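Local atomic coordinates of B-agarase (Saccharophagus degradans, PDB entry 4BQ2), a protein that hydrolyses agarose as a family 50 exo-beta-agarase, probably cutting beta-1,4 linkages from the chain ends to release short neoagaro-oligosaccharides. Residues D205-N210 with S380-R385; E384-E389 with V723-Y728; R513-E516 with T520-A523; L527-Y532 with E551-V556. All blocks are in the same frame, centred on the assembly; numbering follows the deposited sequence.

Contact 1 (D205-N210 with S380-R385); sequences DEFGQN and SANLER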
loop_
_atom_site.group_PDB
_atom_site.type_symbol
_atom_site.label_atom_id
_atom_site.label_comp_id
_atom_site.label_asym_id
_atom_site.label_seq_id
_atom_site.Cartn_x
_atom_site.Cartn_y
_atom_site.Cartn_z
ATOM N N ASP A 205 24.512 1.237 6.133
ATOM C CA ASP A 205 25.795 1.802 5.753
ATOM C C ASP A 205 25.676 3.275 5.293
ATOM O O ASP A 205 24.603 3.885 5.448
ATOM C CB ASP A 205 26.486 0.889 4.735
ATOM C CG ASP A 205 25.877 0.958 3.346
ATOM O OD1 ASP A 205 24.981 1.821 3.057
ATOM O OD2 ASP A 205 26.331 0.153 2.523
ATOM N N GLU A 206 26.748 3.868 4.749
ATOM C CA GLU A 206 26.715 5.306 4.465
ATOM C C GLU A 206 25.820 5.645 3.249
ATOM O O GLU A 206 25.451 6.802 3.083
ATOM C CB GLU A 206 28.130 5.903 4.260
ATOM C CG GLU A 206 28.867 5.333 3.058
ATOM C CD GLU A 206 29.703 4.109 3.402
ATOM O OE1 GLU A 206 29.256 3.253 4.229
ATOM O OE2 GLU A 206 30.815 4.007 2.831
ATOM N N PHE A 207 25.481 4.628 2.455
ATOM C CA PHE A 207 24.666 4.743 1.224
ATOM C C PHE A 207 23.189 4.399 1.506
ATOM O O PHE A 207 22.342 4.379 0.589
ATOM C CB PHE A 207 25.224 3.812 0.131
ATOM C CG PHE A 207 26.658 4.089 -0.231
ATOM C CD1 PHE A 207 27.013 5.273 -0.899
ATOM C CD2 PHE A 207 27.668 3.177 0.117
ATOM C CE1 PHE A 207 28.340 5.536 -1.209
ATOM C CE2 PHE A 207 29.000 3.423 -0.223
ATOM C CZ PHE A 207 29.339 4.601 -0.871
ATOM N N GLY A 208 22.867 4.129 2.769
ATOM C CA GLY A 208 21.499 3.711 3.118
ATOM C C GLY A 208 21.179 2.237 2.857
ATOM O O GLY A 208 20.025 1.833 3.023
ATOM N N GLN A 209 22.185 1.434 2.485
ATOM C CA GLN A 209 22.010 -0.020 2.202
ATOM C C GLN A 209 22.140 -0.898 3.452
ATOM O O GLN A 209 22.719 -0.493 4.449
ATOM C CB GLN A 209 23.040 -0.507 1.174
ATOM C CG GLN A 209 23.184 0.375 -0.050
ATOM C CD GLN A 209 24.364 -0.010 -0.937
ATOM O OE1 GLN A 209 24.181 -0.300 -2.110
ATOM N NE2 GLN A 209 25.576 -0.044 -0.370
ATOM N N ASN A 210 21.590 -2.098 3.376
ATOM C CA ASN A 210 21.720 -3.122 4.410
ATOM C C ASN A 210 23.217 -3.337 4.647
ATOM O O ASN A 210 23.947 -3.792 3.754
ATOM C CB ASN A 210 21.032 -4.393 3.910
ATOM C CG ASN A 210 21.015 -5.512 4.932
ATOM O OD1 ASN A 210 21.994 -5.718 5.662
ATOM N ND2 ASN A 210 19.891 -6.255 4.978
ATOM N N SER A 380 18.328 10.882 -1.284
ATOM C CA SER A 380 18.676 12.262 -1.658
ATOM C C SER A 380 20.202 12.492 -1.611
ATOM O O SER A 380 20.792 13.076 -2.554
ATOM C CB SER A 380 17.933 13.257 -0.765
ATOM O OG SER A 380 18.079 14.579 -1.254
ATOM N N ALA A 381 20.841 11.971 -0.560
ATOM C CA ALA A 381 22.289 12.063 -0.412
ATOM C C ALA A 381 22.961 11.363 -1.591
ATOM O O ALA A 381 23.909 11.875 -2.150
ATOM C CB ALA A 381 22.736 11.474 0.942
ATOM N N ASN A 382 22.437 10.213 -2.004
ATOM C CA ASN A 382 23.027 9.494 -3.128
ATOM C C ASN A 382 22.846 10.243 -4.454
ATOM O O ASN A 382 23.692 10.130 -5.341
ATOM C CB ASN A 382 22.493 8.039 -3.201
ATOM C CG ASN A 382 23.005 7.167 -2.054
ATOM O OD1 ASN A 382 24.120 7.386 -1.539
ATOM N ND2 ASN A 382 22.195 6.185 -1.629
ATOM N N LEU A 383 21.741 10.983 -4.604
ATOM C CA LEU A 383 21.619 11.853 -5.775
ATOM C C LEU A 383 22.779 12.871 -5.785
ATOM O O LEU A 383 23.406 13.082 -6.818
ATOM C CB LEU A 383 20.293 12.594 -5.794
ATOM C CG LEU A 383 19.034 11.713 -5.897
ATOM C CD1 LEU A 383 17.829 12.624 -5.989
ATOM C CD2 LEU A 383 19.098 10.772 -7.098
ATOM N N GLU A 384 23.078 13.477 -4.635
ATOM C CA GLU A 384 24.203 14.420 -4.613
ATOM C C GLU A 384 25.509 13.689 -4.905
ATOM O O GLU A 384 26.343 14.167 -5.716
ATOM C CB GLU A 384 24.301 15.196 -3.303
ATOM C CG GLU A 384 25.337 16.321 -3.388
ATOM C CD GLU A 384 25.378 17.190 -2.151
ATOM O OE1 GLU A 384 24.393 17.248 -1.396
ATOM O OE2 GLU A 384 26.423 17.822 -1.933
ATOM N N ARG A 385 25.682 12.508 -4.307
ATOM C CA ARG A 385 26.893 11.723 -4.574
ATOM C C ARG A 385 27.048 11.409 -6.044
ATOM O O ARG A 385 28.159 11.492 -6.574
ATOM C CB ARG A 385 26.891 10.396 -3.809
ATOM C CG ARG A 385 27.141 10.547 -2.304
ATOM C CD ARG A 385 27.170 9.147 -1.680
ATOM N NE ARG A 385 27.642 9.150 -0.299
ATOM C CZ ARG A 385 26.925 8.834 0.780
ATOM N NH1 ARG A 385 25.649 8.492 0.686
ATOM N NH2 ARG A 385 27.497 8.863 1.984
#
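N382 and R385, one turn apart on helix 378-387, reach the tight turn at E206 and F207. The closely packed part centres on F207 and N382, both buried. N382 ND2 donates to F207 O at 2.9 Å with an N-H...O angle of 159°. The acceptor lies nearly in the amide plane. The same ND2 also serves V723 O, which joins a third chain segment to the pair. N382 OD1 turns the other way and lies at the edge of the F207 ring, 3.6 Å from CD1. OD1 also accepts from R385 NH1 at 2.9 Å.

The outer, more solvent-exposed side is formed by E206 and R385, both partly exposed. R385 NH1 gives E206 O a bond of 2.9 Å from above the carbonyl plane. NH2 adds only a weak bond to the same oxygen. The R385 chain runs extended from CG to NE. F207 CD1 lies 3.6 Å above one face of the R385 guanidinium, toward its rim, with the ring and guanidinium planes 60° apart. The E206 carboxylate is the part that leads away from the helix, with OE2 5.9 Å from R385 NH2. E206 CG lies over the centre of one face of the F207 ring, its neighbour in the turn.

The turn itself is braced by D205 OD1. It accepts from F207 N, an Asx turn, and from Q209 N on the opposite face of the carboxylate. The guanidinium is thus held by neutral carbonyl oxygens, and any pull from the E206 carboxylate is probably long-range.

Contact 2 (E384-E389 with V723-Y728); sequences ERKYGE and VTDTPY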
loop_
_atom_site.group_PDB
_atom_site.type_symbol
_atom_site.label_atom_id
_atom_site.label_comp_id
_atom_site.label_asym_id
_atom_site.label_seq_id
_atom_site.Cartn_x
_atom_site.Cartn_y
_atom_site.Cartn_z
ATOM N N GLU A 384 23.078 13.477 -4.635
ATOM C CA GLU A 384 24.203 14.420 -4.613
ATOM C C GLU A 384 25.509 13.689 -4.905
ATOM O O GLU A 384 26.343 14.167 -5.716
ATOM C CB GLU A 384 24.301 15.196 -3.303
ATOM C CG GLU A 384 25.337 16.321 -3.388
ATOM C CD GLU A 384 25.378 17.190 -2.151
ATOM O OE1 GLU A 384 24.393 17.248 -1.396
ATOM O OE2 GLU A 384 26.423 17.822 -1.933
ATOM N N ARG A 385 25.682 12.508 -4.307
ATOM C CA ARG A 385 26.893 11.723 -4.574
ATOM C C ARG A 385 27.048 11.409 -6.044
ATOM O O ARG A 385 28.159 11.492 -6.574
ATOM C CB ARG A 385 26.891 10.396 -3.809
ATOM C CG ARG A 385 27.141 10.547 -2.304
ATOM C CD ARG A 385 27.170 9.147 -1.680
ATOM N NE ARG A 385 27.642 9.150 -0.299
ATOM C CZ ARG A 385 26.925 8.834 0.780
ATOM N NH1 ARG A 385 25.649 8.492 0.686
ATOM N NH2 ARG A 385 27.497 8.863 1.984
ATOM N N LYS A 386 25.955 11.029 -6.710
ATOM C CA LYS A 386 26.008 10.658 -8.146
ATOM C C LYS A 386 26.206 11.808 -9.105
ATOM O O LYS A 386 26.974 11.686 -10.080
ATOM C CB LYS A 386 24.722 9.951 -8.596
ATOM C CG LYS A 386 24.645 8.475 -8.260
ATOM C CD LYS A 386 23.317 7.840 -8.708
ATOM C CE LYS A 386 23.167 7.793 -10.220
ATOM N NZ LYS A 386 22.099 6.826 -10.651
ATOM N N TYR A 387 25.484 12.899 -8.860
ATOM C CA TYR A 387 25.390 13.959 -9.856
ATOM C C TYR A 387 26.160 15.196 -9.491
ATOM O O TYR A 387 26.358 16.066 -10.347
ATOM C CB TYR A 387 23.915 14.307 -10.170
ATOM C CG TYR A 387 23.125 13.128 -10.717
ATOM C CD1 TYR A 387 23.612 12.367 -11.770
ATOM C CD2 TYR A 387 21.880 12.792 -10.193
ATOM C CE1 TYR A 387 22.896 11.281 -12.283
ATOM C CE2 TYR A 387 21.155 11.701 -10.689
ATOM C CZ TYR A 387 21.678 10.964 -11.754
ATOM O OH TYR A 387 20.980 9.919 -12.269
ATOM N N GLY A 388 26.598 15.260 -8.228
ATOM C CA GLY A 388 27.363 16.381 -7.704
ATOM C C GLY A 388 26.583 17.677 -7.838
ATOM O O GLY A 388 25.352 17.658 -7.998
ATOM N N GLU A 389 27.306 18.801 -7.804
ATOM C CA GLU A 389 26.705 20.131 -7.985
ATOM C C GLU A 389 27.356 21.018 -9.058
ATOM O O GLU A 389 28.545 21.340 -8.968
ATOM C CB GLU A 389 26.680 20.869 -6.660
ATOM C CG GLU A 389 25.753 20.232 -5.659
ATOM C CD GLU A 389 25.524 21.127 -4.476
ATOM O OE1 GLU A 389 26.527 21.582 -3.896
ATOM O OE2 GLU A 389 24.359 21.402 -4.135
ATOM N N VAL A 723 17.999 2.422 -3.052
ATOM C CA VAL A 723 18.385 3.616 -2.268
ATOM C C VAL A 723 19.556 4.389 -2.902
ATOM O O VAL A 723 19.739 5.582 -2.631
ATOM C CB VAL A 723 18.690 3.233 -0.793
ATOM C CG1 VAL A 723 19.961 2.414 -0.725
ATOM C CG2 VAL A 723 18.775 4.459 0.116
ATOM N N THR A 724 20.349 3.719 -3.738
ATOM C CA THR A 724 21.456 4.362 -4.449
ATOM C C THR A 724 21.048 4.986 -5.801
ATOM O O THR A 724 21.924 5.435 -6.596
ATOM C CB THR A 724 22.618 3.380 -4.669
ATOM O OG1 THR A 724 22.246 2.413 -5.647
ATOM C CG2 THR A 724 22.983 2.664 -3.362
ATOM N N ASP A 725 19.734 4.991 -6.064
ATOM C CA ASP A 725 19.181 5.466 -7.349
ATOM C C ASP A 725 19.602 4.570 -8.517
ATOM O O ASP A 725 19.789 5.033 -9.642
ATOM C CB ASP A 725 19.570 6.927 -7.597
ATOM C CG ASP A 725 18.839 7.525 -8.762
ATOM O OD1 ASP A 725 17.596 7.319 -8.876
ATOM O OD2 ASP A 725 19.533 8.191 -9.565
ATOM N N THR A 726 19.787 3.283 -8.244
ATOM C CA THR A 726 20.172 2.342 -9.309
ATOM C C THR A 726 18.953 1.521 -9.690
ATOM O O THR A 726 18.338 0.898 -8.816
ATOM C CB THR A 726 21.311 1.380 -8.867
ATOM O OG1 THR A 726 22.453 2.168 -8.485
ATOM C CG2 THR A 726 21.745 0.450 -10.022
ATOM N N PRO A 727 18.631 1.477 -10.989
ATOM C CA PRO A 727 17.427 0.742 -11.385
ATOM C C PRO A 727 17.561 -0.751 -11.155
ATOM O O PRO A 727 18.633 -1.304 -11.362
ATOM C CB PRO A 727 17.356 0.981 -12.880
ATOM C CG PRO A 727 17.983 2.337 -13.045
ATOM C CD PRO A 727 19.160 2.291 -12.096
ATOM N N TYR A 728 16.463 -1.395 -10.749
ATOM C CA TYR A 728 16.389 -2.852 -10.853
ATOM C C TYR A 728 16.153 -3.160 -12.300
ATOM O O TYR A 728 15.057 -2.906 -12.805
ATOM C CB TYR A 728 15.210 -3.372 -10.052
ATOM C CG TYR A 728 15.366 -3.179 -8.565
ATOM C CD1 TYR A 728 16.119 -4.093 -7.816
ATOM C CD2 TYR A 728 14.803 -2.081 -7.909
ATOM C CE1 TYR A 728 16.259 -3.939 -6.438
ATOM C CE2 TYR A 728 14.951 -1.913 -6.525
ATOM C CZ TYR A 728 15.686 -2.859 -5.806
ATOM O OH TYR A 728 15.866 -2.751 -4.451
HETATM O O HOH W 1 23.024 4.590 -9.905
HETATM O O HOH W 2 18.512 9.856 -11.348
#
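K386 and D725 carry the charged part of this contact. K386 NZ forms a salt bridge with D725 OD2 at 3.1 Å, approaching from above the carboxylate plane. D725 CG lies anti to the backbone N (chi1 -170°), which turns the carboxylate to the lysine. The other oxygen, OD1, has its own salt bridge with R406 of helix 394-410.

A second bond, to a backbone carbonyl, is weak. It runs from K386 NZ to D725 O at 3.1 Å. The lysine chain bends at chi3 (67°), and this brings NZ to the backbone O and to OD2 of D725.

Two waters extend the polar set. Water 1 accepts from K386 NZ and lies 2.9 Å from T726 OG1. Water 2 joins Y387 OH to D725 OD2, donating to the carboxylate at 2.6 Å. It lies in the plane of the Y387 ring, at its edge.

Packing comes from the stem of the lysine. K386 CD lies 3.5 Å from T724 O. On its own helix, K386 CB covers one face of the Y387 ring.

With a lysine on one oxygen and an arginine on the other, D725 probably stays ionised although it is buried.

Contact 3 (R513-E516 with T520-A523); sequences RPSE and TRQA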
loop_
_atom_site.group_PDB
_atom_site.type_symbol
_atom_site.label_atom_id
_atom_site.label_comp_id
_atom_site.label_asym_id
_atom_site.label_seq_id
_atom_site.Cartn_x
_atom_site.Cartn_y
_atom_site.Cartn_z
ATOM N N ARG A 513 -24.350 9.175 17.496
ATOM C CA ARG A 513 -24.118 10.554 17.935
ATOM C C ARG A 513 -25.387 11.426 17.868
ATOM O O ARG A 513 -26.295 11.168 17.068
ATOM C CB ARG A 513 -23.002 11.216 17.083
ATOM C CG ARG A 513 -21.666 10.494 17.126
ATOM C CD ARG A 513 -20.699 11.033 16.059
ATOM N NE ARG A 513 -20.233 12.414 16.299
ATOM C CZ ARG A 513 -19.469 13.109 15.452
ATOM N NH1 ARG A 513 -19.072 12.558 14.299
ATOM N NH2 ARG A 513 -19.068 14.352 15.757
ATOM N N PRO A 514 -25.449 12.472 18.713
ATOM C CA PRO A 514 -26.487 13.508 18.633
ATOM C C PRO A 514 -26.445 14.292 17.309
ATOM O O PRO A 514 -25.358 14.518 16.758
ATOM C CB PRO A 514 -26.132 14.446 19.791
ATOM C CG PRO A 514 -24.684 14.204 20.063
ATOM C CD PRO A 514 -24.471 12.753 19.779
ATOM N N SER A 515 -27.614 14.715 16.822
ATOM C CA SER A 515 -27.681 15.550 15.619
ATOM C C SER A 515 -27.095 16.950 15.803
ATOM O O SER A 515 -26.493 17.503 14.873
ATOM C CB SER A 515 -29.129 15.676 15.134
ATOM O OG SER A 515 -29.666 14.402 14.783
ATOM N N GLU A 516 -27.307 17.543 16.984
ATOM C CA GLU A 516 -26.803 18.886 17.259
ATOM C C GLU A 516 -25.294 18.981 17.079
ATOM O O GLU A 516 -24.540 18.235 17.697
ATOM C CB GLU A 516 -27.186 19.357 18.679
ATOM C CG GLU A 516 -26.626 20.733 19.055
ATOM C CD GLU A 516 -27.009 21.175 20.478
ATOM O OE1 GLU A 516 -27.716 20.416 21.180
ATOM O OE2 GLU A 516 -26.599 22.286 20.899
ATOM N N THR A 520 -23.502 15.732 9.341
ATOM C CA THR A 520 -23.775 14.434 8.685
ATOM C C THR A 520 -24.895 13.693 9.454
ATOM O O THR A 520 -25.740 13.023 8.860
ATOM C CB THR A 520 -22.475 13.567 8.554
ATOM O OG1 THR A 520 -21.586 14.132 7.559
ATOM C CG2 THR A 520 -22.796 12.164 8.151
ATOM N N ARG A 521 -24.899 13.830 10.769
ATOM C CA ARG A 521 -25.976 13.210 11.592
ATOM C C ARG A 521 -27.320 13.896 11.307
ATOM O O ARG A 521 -28.359 13.221 11.185
ATOM C CB ARG A 521 -25.634 13.229 13.083
ATOM C CG ARG A 521 -26.683 12.585 14.027
ATOM C CD ARG A 521 -27.065 11.179 13.612
ATOM N NE ARG A 521 -27.639 10.358 14.705
ATOM C CZ ARG A 521 -28.883 10.453 15.175
ATOM N NH1 ARG A 521 -29.707 11.387 14.741
ATOM N NH2 ARG A 521 -29.292 9.630 16.128
ATOM N N GLN A 522 -27.295 15.217 11.141
ATOM C CA GLN A 522 -28.516 15.936 10.736
ATOM C C GLN A 522 -29.017 15.424 9.390
ATOM O O GLN A 522 -30.235 15.210 9.199
ATOM C CB GLN A 522 -28.293 17.449 10.682
ATOM C CG GLN A 522 -27.968 18.062 12.045
ATOM C CD GLN A 522 -27.231 19.382 11.948
ATOM O OE1 GLN A 522 -27.283 20.054 10.926
ATOM N NE2 GLN A 522 -26.540 19.763 13.013
ATOM N N ALA A 523 -28.096 15.234 8.444
ATOM C CA ALA A 523 -28.498 14.704 7.139
ATOM C C ALA A 523 -29.097 13.301 7.309
ATOM O O ALA A 523 -30.125 13.002 6.705
ATOM C CB ALA A 523 -27.299 14.644 6.193
#
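Q522 and R521 sit side by side on the early part of helix 519-532 and meet S515 in the loop ahead of it. Q522 makes the clear hydrogen bond. Its NE2 donates to S515 O at 2.9 Å, with an N-H...O angle of 157°. The oxygen lies close to the amide plane. The chain beyond CG is extended, so it passes along the carbonyl group, with Q522 CG 3.2 Å from S515 O.

R521 is folded differently. Its first torsion (chi1 -179°) swings CG fully away from the backbone N and sends it toward the loop. A bend at chi2 (52°) then carries the guanidinium past R513 O. That oxygen lies over one face of the guanidinium, 2.8 Å from R521 NE, but the angle is too poor for a hydrogen bond. R521 CG comes within 3.5 Å of S515 CA. S515 OG, turned beside its own backbone N, lies 3.0 Å from R521 NH1. S515 CB touches both helix side chains, 4.1 Å from CG of R521 and of Q522.

The firm partners of R521 lie beyond the loop. NH2 donates to L511 O and to F552 O, and the guanidinium makes a cation-pi pair with the F552 ring. R513 turns its own end away, where NH1 bonds T443 O.

The arrangement is a helix-loop-helix connection. The loop from helix 505-511 folds back over the first turns of helix 519-532, and the buried R521 ties this helix to L511 O at the end of helix 505-511, with a weak bond to T510 O.

Contact 4 (L527-Y532 with E551-V556); sequences LLKAKY and EFDLGV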
loop_
_atom_site.group_PDB
_atom_site.type_symbol
_atom_site.label_atom_id
_atom_site.label_comp_id
_atom_site.label_asym_id
_atom_site.label_seq_id
_atom_site.Cartn_x
_atom_site.Cartn_y
_atom_site.Cartn_z
ATOM N N LEU A 527 -33.094 11.935 6.362
ATOM C CA LEU A 527 -33.405 10.837 5.470
ATOM C C LEU A 527 -34.291 9.807 6.137
ATOM O O LEU A 527 -35.170 9.248 5.494
ATOM C CB LEU A 527 -32.130 10.167 4.949
ATOM C CG LEU A 527 -31.321 10.993 3.934
ATOM C CD1 LEU A 527 -29.928 10.391 3.803
ATOM C CD2 LEU A 527 -32.009 11.086 2.569
ATOM N N LEU A 528 -34.029 9.527 7.407
ATOM C CA LEU A 528 -34.805 8.511 8.142
ATOM C C LEU A 528 -36.196 9.033 8.514
ATOM O O LEU A 528 -37.179 8.269 8.526
ATOM C CB LEU A 528 -34.059 8.050 9.387
ATOM C CG LEU A 528 -32.819 7.179 9.165
ATOM C CD1 LEU A 528 -31.995 7.240 10.429
ATOM C CD2 LEU A 528 -33.199 5.740 8.848
ATOM N N LYS A 529 -36.279 10.330 8.804
ATOM C CA LYS A 529 -37.593 10.961 8.953
ATOM C C LYS A 529 -38.430 10.895 7.688
ATOM O O LYS A 529 -39.632 10.637 7.765
ATOM C CB LYS A 529 -37.479 12.388 9.467
ATOM C CG LYS A 529 -37.177 12.415 10.959
ATOM C CD LYS A 529 -36.660 13.765 11.375
ATOM C CE LYS A 529 -36.087 13.675 12.774
ATOM N NZ LYS A 529 -35.547 14.990 13.200
ATOM N N ALA A 530 -37.803 11.119 6.531
ATOM C CA ALA A 530 -38.537 11.056 5.284
ATOM C C ALA A 530 -38.953 9.612 4.999
ATOM O O ALA A 530 -40.034 9.393 4.471
ATOM C CB ALA A 530 -37.740 11.639 4.121
ATOM N N LYS A 531 -38.117 8.640 5.378
ATOM C CA LYS A 531 -38.408 7.227 5.101
ATOM C C LYS A 531 -39.575 6.720 5.966
ATOM O O LYS A 531 -40.524 6.155 5.440
ATOM C CB LYS A 531 -37.156 6.352 5.313
ATOM C CG LYS A 531 -37.387 4.859 5.140
ATOM C CD LYS A 531 -36.096 4.074 4.968
ATOM C CE LYS A 531 -36.373 2.576 4.859
ATOM N NZ LYS A 531 -35.144 1.716 4.875
ATOM N N TYR A 532 -39.494 6.949 7.273
ATOM C CA TYR A 532 -40.364 6.287 8.275
ATOM C C TYR A 532 -41.534 7.152 8.721
ATOM O O TYR A 532 -42.550 6.626 9.172
ATOM C CB TYR A 532 -39.562 5.873 9.515
ATOM C CG TYR A 532 -38.679 4.673 9.274
ATOM C CD1 TYR A 532 -39.230 3.392 9.118
ATOM C CD2 TYR A 532 -37.293 4.814 9.182
ATOM C CE1 TYR A 532 -38.429 2.285 8.863
ATOM C CE2 TYR A 532 -36.481 3.719 8.938
ATOM C CZ TYR A 532 -37.052 2.454 8.788
ATOM O OH TYR A 532 -36.254 1.380 8.537
ATOM N N GLU A 551 -35.665 12.191 21.077
ATOM C CA GLU A 551 -34.795 11.190 21.716
ATOM C C GLU A 551 -33.902 10.489 20.685
ATOM O O GLU A 551 -32.724 10.214 20.932
ATOM C CB GLU A 551 -35.594 10.143 22.503
ATOM C CG GLU A 551 -34.712 9.280 23.404
ATOM C CD GLU A 551 -35.492 8.359 24.353
ATOM O OE1 GLU A 551 -36.620 7.914 24.024
ATOM O OE2 GLU A 551 -34.956 8.081 25.443
ATOM N N PHE A 552 -34.472 10.181 19.523
ATOM C CA PHE A 552 -33.681 9.610 18.443
ATOM C C PHE A 552 -32.487 10.533 18.130
ATOM O O PHE A 552 -31.346 10.063 17.952
ATOM C CB PHE A 552 -34.534 9.434 17.190
ATOM C CG PHE A 552 -33.733 9.044 15.991
ATOM C CD1 PHE A 552 -33.394 7.715 15.780
ATOM C CD2 PHE A 552 -33.265 10.014 15.113
ATOM C CE1 PHE A 552 -32.638 7.347 14.682
ATOM C CE2 PHE A 552 -32.497 9.653 14.012
ATOM C CZ PHE A 552 -32.192 8.317 13.797
ATOM N N ASP A 553 -32.755 11.837 18.084
ATOM C CA ASP A 553 -31.725 12.845 17.758
ATOM C C ASP A 553 -30.706 13.133 18.849
ATOM O O ASP A 553 -29.844 14.012 18.677
ATOM C CB ASP A 553 -32.359 14.138 17.255
ATOM C CG ASP A 553 -32.887 14.004 15.822
ATOM O OD1 ASP A 553 -32.383 13.137 15.054
ATOM O OD2 ASP A 553 -33.812 14.763 15.464
ATOM N N LEU A 554 -30.790 12.394 19.958
ATOM C CA LEU A 554 -29.736 12.421 20.987
ATOM C C LEU A 554 -28.611 11.447 20.672
ATOM O O LEU A 554 -27.570 11.476 21.316
ATOM C CB LEU A 554 -30.293 12.055 22.374
ATOM C CG LEU A 554 -31.418 12.898 22.967
ATOM C CD1 LEU A 554 -31.976 12.165 24.187
ATOM C CD2 LEU A 554 -30.945 14.301 23.316
ATOM N N GLY A 555 -28.829 10.570 19.695
ATOM C CA GLY A 555 -27.892 9.501 19.428
ATOM C C GLY A 555 -28.453 8.180 19.909
ATOM O O GLY A 555 -28.982 8.082 21.010
ATOM N N VAL A 556 -28.328 7.162 19.072
ATOM C CA VAL A 556 -28.873 5.831 19.339
ATOM C C VAL A 556 -27.762 4.819 19.086
ATOM O O VAL A 556 -27.133 4.841 18.007
ATOM C CB VAL A 556 -30.024 5.505 18.364
ATOM C CG1 VAL A 556 -30.423 4.027 18.453
ATOM C CG2 VAL A 556 -31.202 6.442 18.590
#
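K529 and D553 form a salt bridge, NZ to OD2, at 2.9 Å. The lysine uses the syn lone pair of OD2, on the side of the other oxygen. The two side chains approach from opposite directions. The K529 chain is extended beyond CG, which lets a residue whose CB does not face the turn still reach it. K529 CE follows at 3.7 Å from D553 OD2. The second oxygen, D553 OD1, is 4.1 Å from K529 NZ. It accepts a hydrogen bond from S525 OG, one turn earlier on the same helix as K529. Both carboxylate oxygens of D553 are therefore engaged by helix 519-532, which should fix its rotation.

Further in, the contact is apolar. L528 CD1 meets F552 CZ at 3.5 Å, with the two side chains crossing at about a right angle. At chi1 171° the F552 ring points away from its own backbone N and toward the helix. The other L528 branch, CD2, lies in plane at the edge of the Y532 ring. F552 also packs edge-to-face with W549.

The polar pair lies toward the partly exposed side, and the leucine and phenylalanine are buried. Around them, L511 of helix 505-511 touches both. M573 of helix 565-593 lies against L528. I535 and L538 of helix 535-542 lie against F552. The turn F552-G555 thus ends helix 549-552 against a small cluster of helices.

The four contacts form two pairs on opposite sides of the chain's centre. Contacts 1 and 2 share helix 378-387 and have centres about 8 Å apart. They also touch directly, with F207 O 3.4 Å from V723 CG1. Contacts 3 and 4 share helix 519-532, with centres about 9 Å apart. S515 N lies 3.0 Å from D553 O, a probable backbone hydrogen bond that joins them. The pairs are remote: contacts 2 and 4 have centres about 60 Å apart, and nearest atoms about 48 Å apart. Both later contacts fall within the chain stretch that contact 2 spans. The calcium ligands, D7, E9, S37, K38 and D185, belong to none of the four.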